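Long-range contact in designed helical repeat protein (Synthetic construct, PDB 5CWQ), which has no known natural function, being a de novo designed helical repeat protein made in exploring the range of possible repeat architectures: residues E148-L162 with V206-A220. Sequence-based numbering, arbitrary orientation.
Sequences EVLALALIAIALAVL and VKRLAEEAEQLAREA
Ile155 overlaps Leu209, Glu212, Ala213 and Leu216, a knob dropped into a four-residue hole in the knobs-into-holes packing of two helices of this all-helical repeat fold. Segments 148-162 and 206-220, on helices 147-171 and 204-230, run nearly parallel, with segment axes 18° apart and 8.1 Å at closest approach; the pairing sets side by side two helices separated in sequence by helix 174-201. Such closeness rests on small residues facing the partner: Ala151, Ala158 and Ala213 all point across, and the CA atoms of Ile155 and Ala213 come within 4.3 Å. The CB of Ala158 abuts Leu216 CB at 3.6 Å, and Ala151 CB meets Leu209 CB in the same way seven residues earlier.

Leu209 and Leu216 return the packing from the other side, as knobs among Glu148, Ala151, Leu152 and Ile155 and among Ile155, Ala158, Leu159 and Leu162. The two methyls of Leu216 divide the work: CD1 faces Ile155 CG2, whereas CD2 lies 3.7 Å from Leu162 CD1, the two side chains meeting at about a right angle. Leu152 and Leu159 lean back from helix 204-230 at their CB atoms, yet each brings CD2 onto a leucine knob, and both also touch helix 90-114, so the interface continues into that helix. No hydrogen bond joins the segments, so apolar packing carries the contact. Chi1 of Ile155 (-66°) sets CG1 anti to the carbonyl carbon, and the extended chi2 (168°) carries CD1 to 3.4 Å from Leu209 O and 3.7 Å from Glu212 OE1.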
# COMPACT_ATOMS: atom_id res chain seq x y z
N GLU A 148 15.29 2.94 9.42
CA GLU A 148 13.88 3.26 9.55
C GLU A 148 13.27 3.56 8.19
O GLU A 148 12.23 2.99 7.83
CB GLU A 148 13.65 4.45 10.49
CG GLU A 148 12.18 4.68 10.84
CD GLU A 148 11.81 6.15 10.92
OE1 GLU A 148 12.24 6.94 10.05
OE2 GLU A 148 11.08 6.52 11.86
N VAL A 149 13.91 4.45 7.44
CA VAL A 149 13.44 4.81 6.11
C VAL A 149 13.42 3.58 5.21
O VAL A 149 12.48 3.40 4.43
CB VAL A 149 14.33 5.91 5.47
CG1 VAL A 149 13.93 6.17 4.02
CG2 VAL A 149 14.25 7.19 6.27
N LEU A 150 14.44 2.75 5.33
CA LEU A 150 14.51 1.51 4.56
C LEU A 150 13.28 0.66 4.82
O LEU A 150 12.63 0.19 3.88
CB LEU A 150 15.78 0.73 4.90
CG LEU A 150 15.89 -0.69 4.33
CD1 LEU A 150 15.73 -0.68 2.82
CD2 LEU A 150 17.21 -1.32 4.72
N ALA A 151 12.96 0.46 6.09
CA ALA A 151 11.83 -0.37 6.47
C ALA A 151 10.52 0.22 5.96
O ALA A 151 9.62 -0.52 5.54
CB ALA A 151 11.79 -0.54 7.98
N LEU A 152 10.40 1.54 5.98
CA LEU A 152 9.20 2.20 5.49
C LEU A 152 9.05 2.00 3.99
O LEU A 152 7.96 1.72 3.50
CB LEU A 152 9.22 3.69 5.83
CG LEU A 152 9.06 4.02 7.31
CD1 LEU A 152 9.35 5.49 7.57
CD2 LEU A 152 7.66 3.66 7.80
N ALA A 153 10.16 2.15 3.27
CA ALA A 153 10.16 1.93 1.83
C ALA A 153 9.76 0.49 1.50
O ALA A 153 9.06 0.25 0.52
CB ALA A 153 11.54 2.25 1.25
N LEU A 154 10.18 -0.46 2.33
CA LEU A 154 9.86 -1.86 2.08
C LEU A 154 8.37 -2.13 2.25
O LEU A 154 7.80 -2.98 1.57
CB LEU A 154 10.67 -2.78 3.01
CG LEU A 154 12.18 -2.87 2.72
CD1 LEU A 154 12.87 -3.70 3.78
CD2 LEU A 154 12.45 -3.45 1.33
N ILE A 155 7.74 -1.41 3.18
CA ILE A 155 6.30 -1.51 3.38
C ILE A 155 5.59 -1.00 2.13
O ILE A 155 4.66 -1.63 1.64
CB ILE A 155 5.84 -0.70 4.62
CG1 ILE A 155 6.42 -1.33 5.89
CG2 ILE A 155 4.32 -0.65 4.72
CD1 ILE A 155 6.27 -0.46 7.13
N ALA A 156 6.04 0.14 1.61
CA ALA A 156 5.46 0.71 0.41
C ALA A 156 5.60 -0.26 -0.76
O ALA A 156 4.68 -0.43 -1.55
CB ALA A 156 6.11 2.05 0.08
N ILE A 157 6.77 -0.90 -0.84
CA ILE A 157 7.02 -1.90 -1.88
C ILE A 157 6.07 -3.08 -1.75
O ILE A 157 5.47 -3.51 -2.73
CB ILE A 157 8.49 -2.39 -1.82
CG1 ILE A 157 9.42 -1.28 -2.30
CG2 ILE A 157 8.69 -3.64 -2.68
CD1 ILE A 157 10.89 -1.52 -2.02
N ALA A 158 5.94 -3.61 -0.53
CA ALA A 158 5.10 -4.78 -0.30
C ALA A 158 3.64 -4.48 -0.63
O ALA A 158 2.95 -5.31 -1.22
CB ALA A 158 5.23 -5.24 1.16
N LEU A 159 3.17 -3.29 -0.26
CA LEU A 159 1.80 -2.88 -0.59
C LEU A 159 1.61 -2.83 -2.10
O LEU A 159 0.58 -3.26 -2.63
CB LEU A 159 1.48 -1.52 0.03
CG LEU A 159 1.30 -1.50 1.54
CD1 LEU A 159 1.29 -0.06 2.04
CD2 LEU A 159 0.03 -2.22 1.96
N ALA A 160 2.62 -2.31 -2.80
CA ALA A 160 2.57 -2.21 -4.26
C ALA A 160 2.51 -3.60 -4.89
O ALA A 160 1.76 -3.83 -5.84
CB ALA A 160 3.77 -1.44 -4.77
N VAL A 161 3.31 -4.53 -4.37
CA VAL A 161 3.33 -5.89 -4.88
C VAL A 161 2.00 -6.58 -4.56
O VAL A 161 1.53 -7.42 -5.33
CB VAL A 161 4.51 -6.69 -4.29
CG1 VAL A 161 4.42 -8.16 -4.68
CG2 VAL A 161 5.82 -6.10 -4.77
N LEU A 162 1.41 -6.22 -3.43
CA LEU A 162 0.08 -6.72 -3.07
C LEU A 162 -0.94 -6.28 -4.11
O LEU A 162 -1.81 -7.05 -4.52
CB LEU A 162 -0.33 -6.21 -1.69
CG LEU A 162 -0.54 -7.25 -0.59
CD1 LEU A 162 -0.93 -6.57 0.71
CD2 LEU A 162 -1.60 -8.27 -0.98
N VAL A 206 12.17 -0.37 14.16
CA VAL A 206 12.51 -0.86 12.83
C VAL A 206 12.04 -2.30 12.66
O VAL A 206 11.56 -2.68 11.59
CB VAL A 206 14.03 -0.76 12.57
CG1 VAL A 206 14.41 -1.41 11.24
CG2 VAL A 206 14.48 0.69 12.59
N LYS A 207 12.17 -3.08 13.73
CA LYS A 207 11.72 -4.47 13.73
C LYS A 207 10.24 -4.54 13.39
O LYS A 207 9.83 -5.34 12.55
CB LYS A 207 11.98 -5.10 15.10
CG LYS A 207 11.50 -6.54 15.23
CD LYS A 207 11.65 -7.07 16.65
CE LYS A 207 10.68 -6.39 17.61
NZ LYS A 207 10.79 -6.94 18.99
N ARG A 208 9.44 -3.71 14.05
CA ARG A 208 8.00 -3.70 13.84
C ARG A 208 7.66 -3.32 12.40
O ARG A 208 6.78 -3.92 11.79
CB ARG A 208 7.33 -2.72 14.81
CG ARG A 208 7.43 -3.14 16.26
CD ARG A 208 7.25 -1.95 17.18
NE ARG A 208 7.58 -2.29 18.57
CZ ARG A 208 8.05 -1.42 19.46
NH1 ARG A 208 8.24 -0.15 19.13
NH2 ARG A 208 8.32 -1.83 20.69
N LEU A 209 8.36 -2.33 11.87
CA LEU A 209 8.13 -1.86 10.50
C LEU A 209 8.53 -2.93 9.48
O LEU A 209 7.84 -3.13 8.48
CB LEU A 209 8.89 -0.56 10.24
CG LEU A 209 8.45 0.65 11.07
CD1 LEU A 209 9.39 1.82 10.85
CD2 LEU A 209 7.02 1.05 10.75
N ALA A 210 9.65 -3.60 9.73
CA ALA A 210 10.12 -4.66 8.85
C ALA A 210 9.14 -5.83 8.84
O ALA A 210 8.97 -6.50 7.82
CB ALA A 210 11.50 -5.12 9.28
N GLU A 211 8.49 -6.06 9.98
CA GLU A 211 7.53 -7.16 10.10
C GLU A 211 6.27 -6.88 9.29
O GLU A 211 5.68 -7.80 8.73
CB GLU A 211 7.19 -7.41 11.57
CG GLU A 211 8.30 -8.17 12.29
CD GLU A 211 8.13 -8.21 13.79
OE1 GLU A 211 7.33 -7.42 14.34
OE2 GLU A 211 8.82 -9.03 14.43
N GLU A 212 5.86 -5.62 9.22
CA GLU A 212 4.75 -5.23 8.36
C GLU A 212 5.06 -5.62 6.92
O GLU A 212 4.28 -6.33 6.28
CB GLU A 212 4.48 -3.73 8.44
CG GLU A 212 3.91 -3.25 9.75
CD GLU A 212 3.52 -1.78 9.72
OE1 GLU A 212 3.02 -1.32 8.67
OE2 GLU A 212 3.73 -1.09 10.73
N ALA A 213 6.20 -5.16 6.42
CA ALA A 213 6.62 -5.44 5.05
C ALA A 213 6.70 -6.94 4.79
O ALA A 213 6.27 -7.42 3.73
CB ALA A 213 7.96 -4.77 4.76
N GLU A 214 7.25 -7.68 5.74
CA GLU A 214 7.43 -9.13 5.57
C GLU A 214 6.08 -9.84 5.43
O GLU A 214 5.91 -10.66 4.53
CB GLU A 214 8.20 -9.72 6.75
CG GLU A 214 8.55 -11.20 6.56
CD GLU A 214 9.28 -11.80 7.75
OE1 GLU A 214 9.42 -11.12 8.79
OE2 GLU A 214 9.71 -12.97 7.65
N GLN A 215 5.14 -9.51 6.31
CA GLN A 215 3.84 -10.18 6.31
C GLN A 215 2.97 -9.74 5.14
O GLN A 215 2.16 -10.51 4.64
CB GLN A 215 3.12 -9.93 7.64
CG GLN A 215 3.80 -10.55 8.84
CD GLN A 215 4.01 -12.04 8.69
OE1 GLN A 215 3.18 -12.75 8.11
NE2 GLN A 215 5.14 -12.53 9.20
N LEU A 216 3.13 -8.49 4.72
CA LEU A 216 2.45 -8.01 3.53
C LEU A 216 2.94 -8.77 2.31
O LEU A 216 2.16 -9.16 1.43
CB LEU A 216 2.67 -6.50 3.35
CG LEU A 216 1.94 -5.61 4.35
CD1 LEU A 216 2.58 -4.22 4.39
CD2 LEU A 216 0.46 -5.52 4.03
N ALA A 217 4.25 -8.99 2.26
CA ALA A 217 4.87 -9.72 1.16
C ALA A 217 4.40 -11.18 1.14
O ALA A 217 4.17 -11.74 0.07
CB ALA A 217 6.38 -9.65 1.27
N ARG A 218 4.27 -11.77 2.32
CA ARG A 218 3.81 -13.16 2.44
C ARG A 218 2.38 -13.30 1.95
O ARG A 218 2.03 -14.29 1.30
CB ARG A 218 3.93 -13.65 3.88
CG ARG A 218 5.35 -13.93 4.33
CD ARG A 218 5.42 -14.47 5.76
NE ARG A 218 4.96 -15.86 5.86
CZ ARG A 218 3.83 -16.26 6.43
NH1 ARG A 218 2.99 -15.39 6.99
NH2 ARG A 218 3.53 -17.55 6.45
N GLU A 219 1.54 -12.31 2.26
CA GLU A 219 0.15 -12.34 1.81
C GLU A 219 0.09 -12.23 0.29
O GLU A 219 -0.72 -12.89 -0.36
CB GLU A 219 -0.67 -11.21 2.44
CG GLU A 219 -2.10 -11.14 1.89
CD GLU A 219 -3.01 -10.18 2.65
OE1 GLU A 219 -2.80 -9.98 3.86
OE2 GLU A 219 -3.94 -9.64 2.02
N ALA A 220 0.95 -11.39 -0.28
CA ALA A 220 1.00 -11.21 -1.72
C ALA A 220 1.35 -12.53 -2.41
O ALA A 220 0.75 -12.89 -3.42
CB ALA A 220 2.02 -10.14 -2.08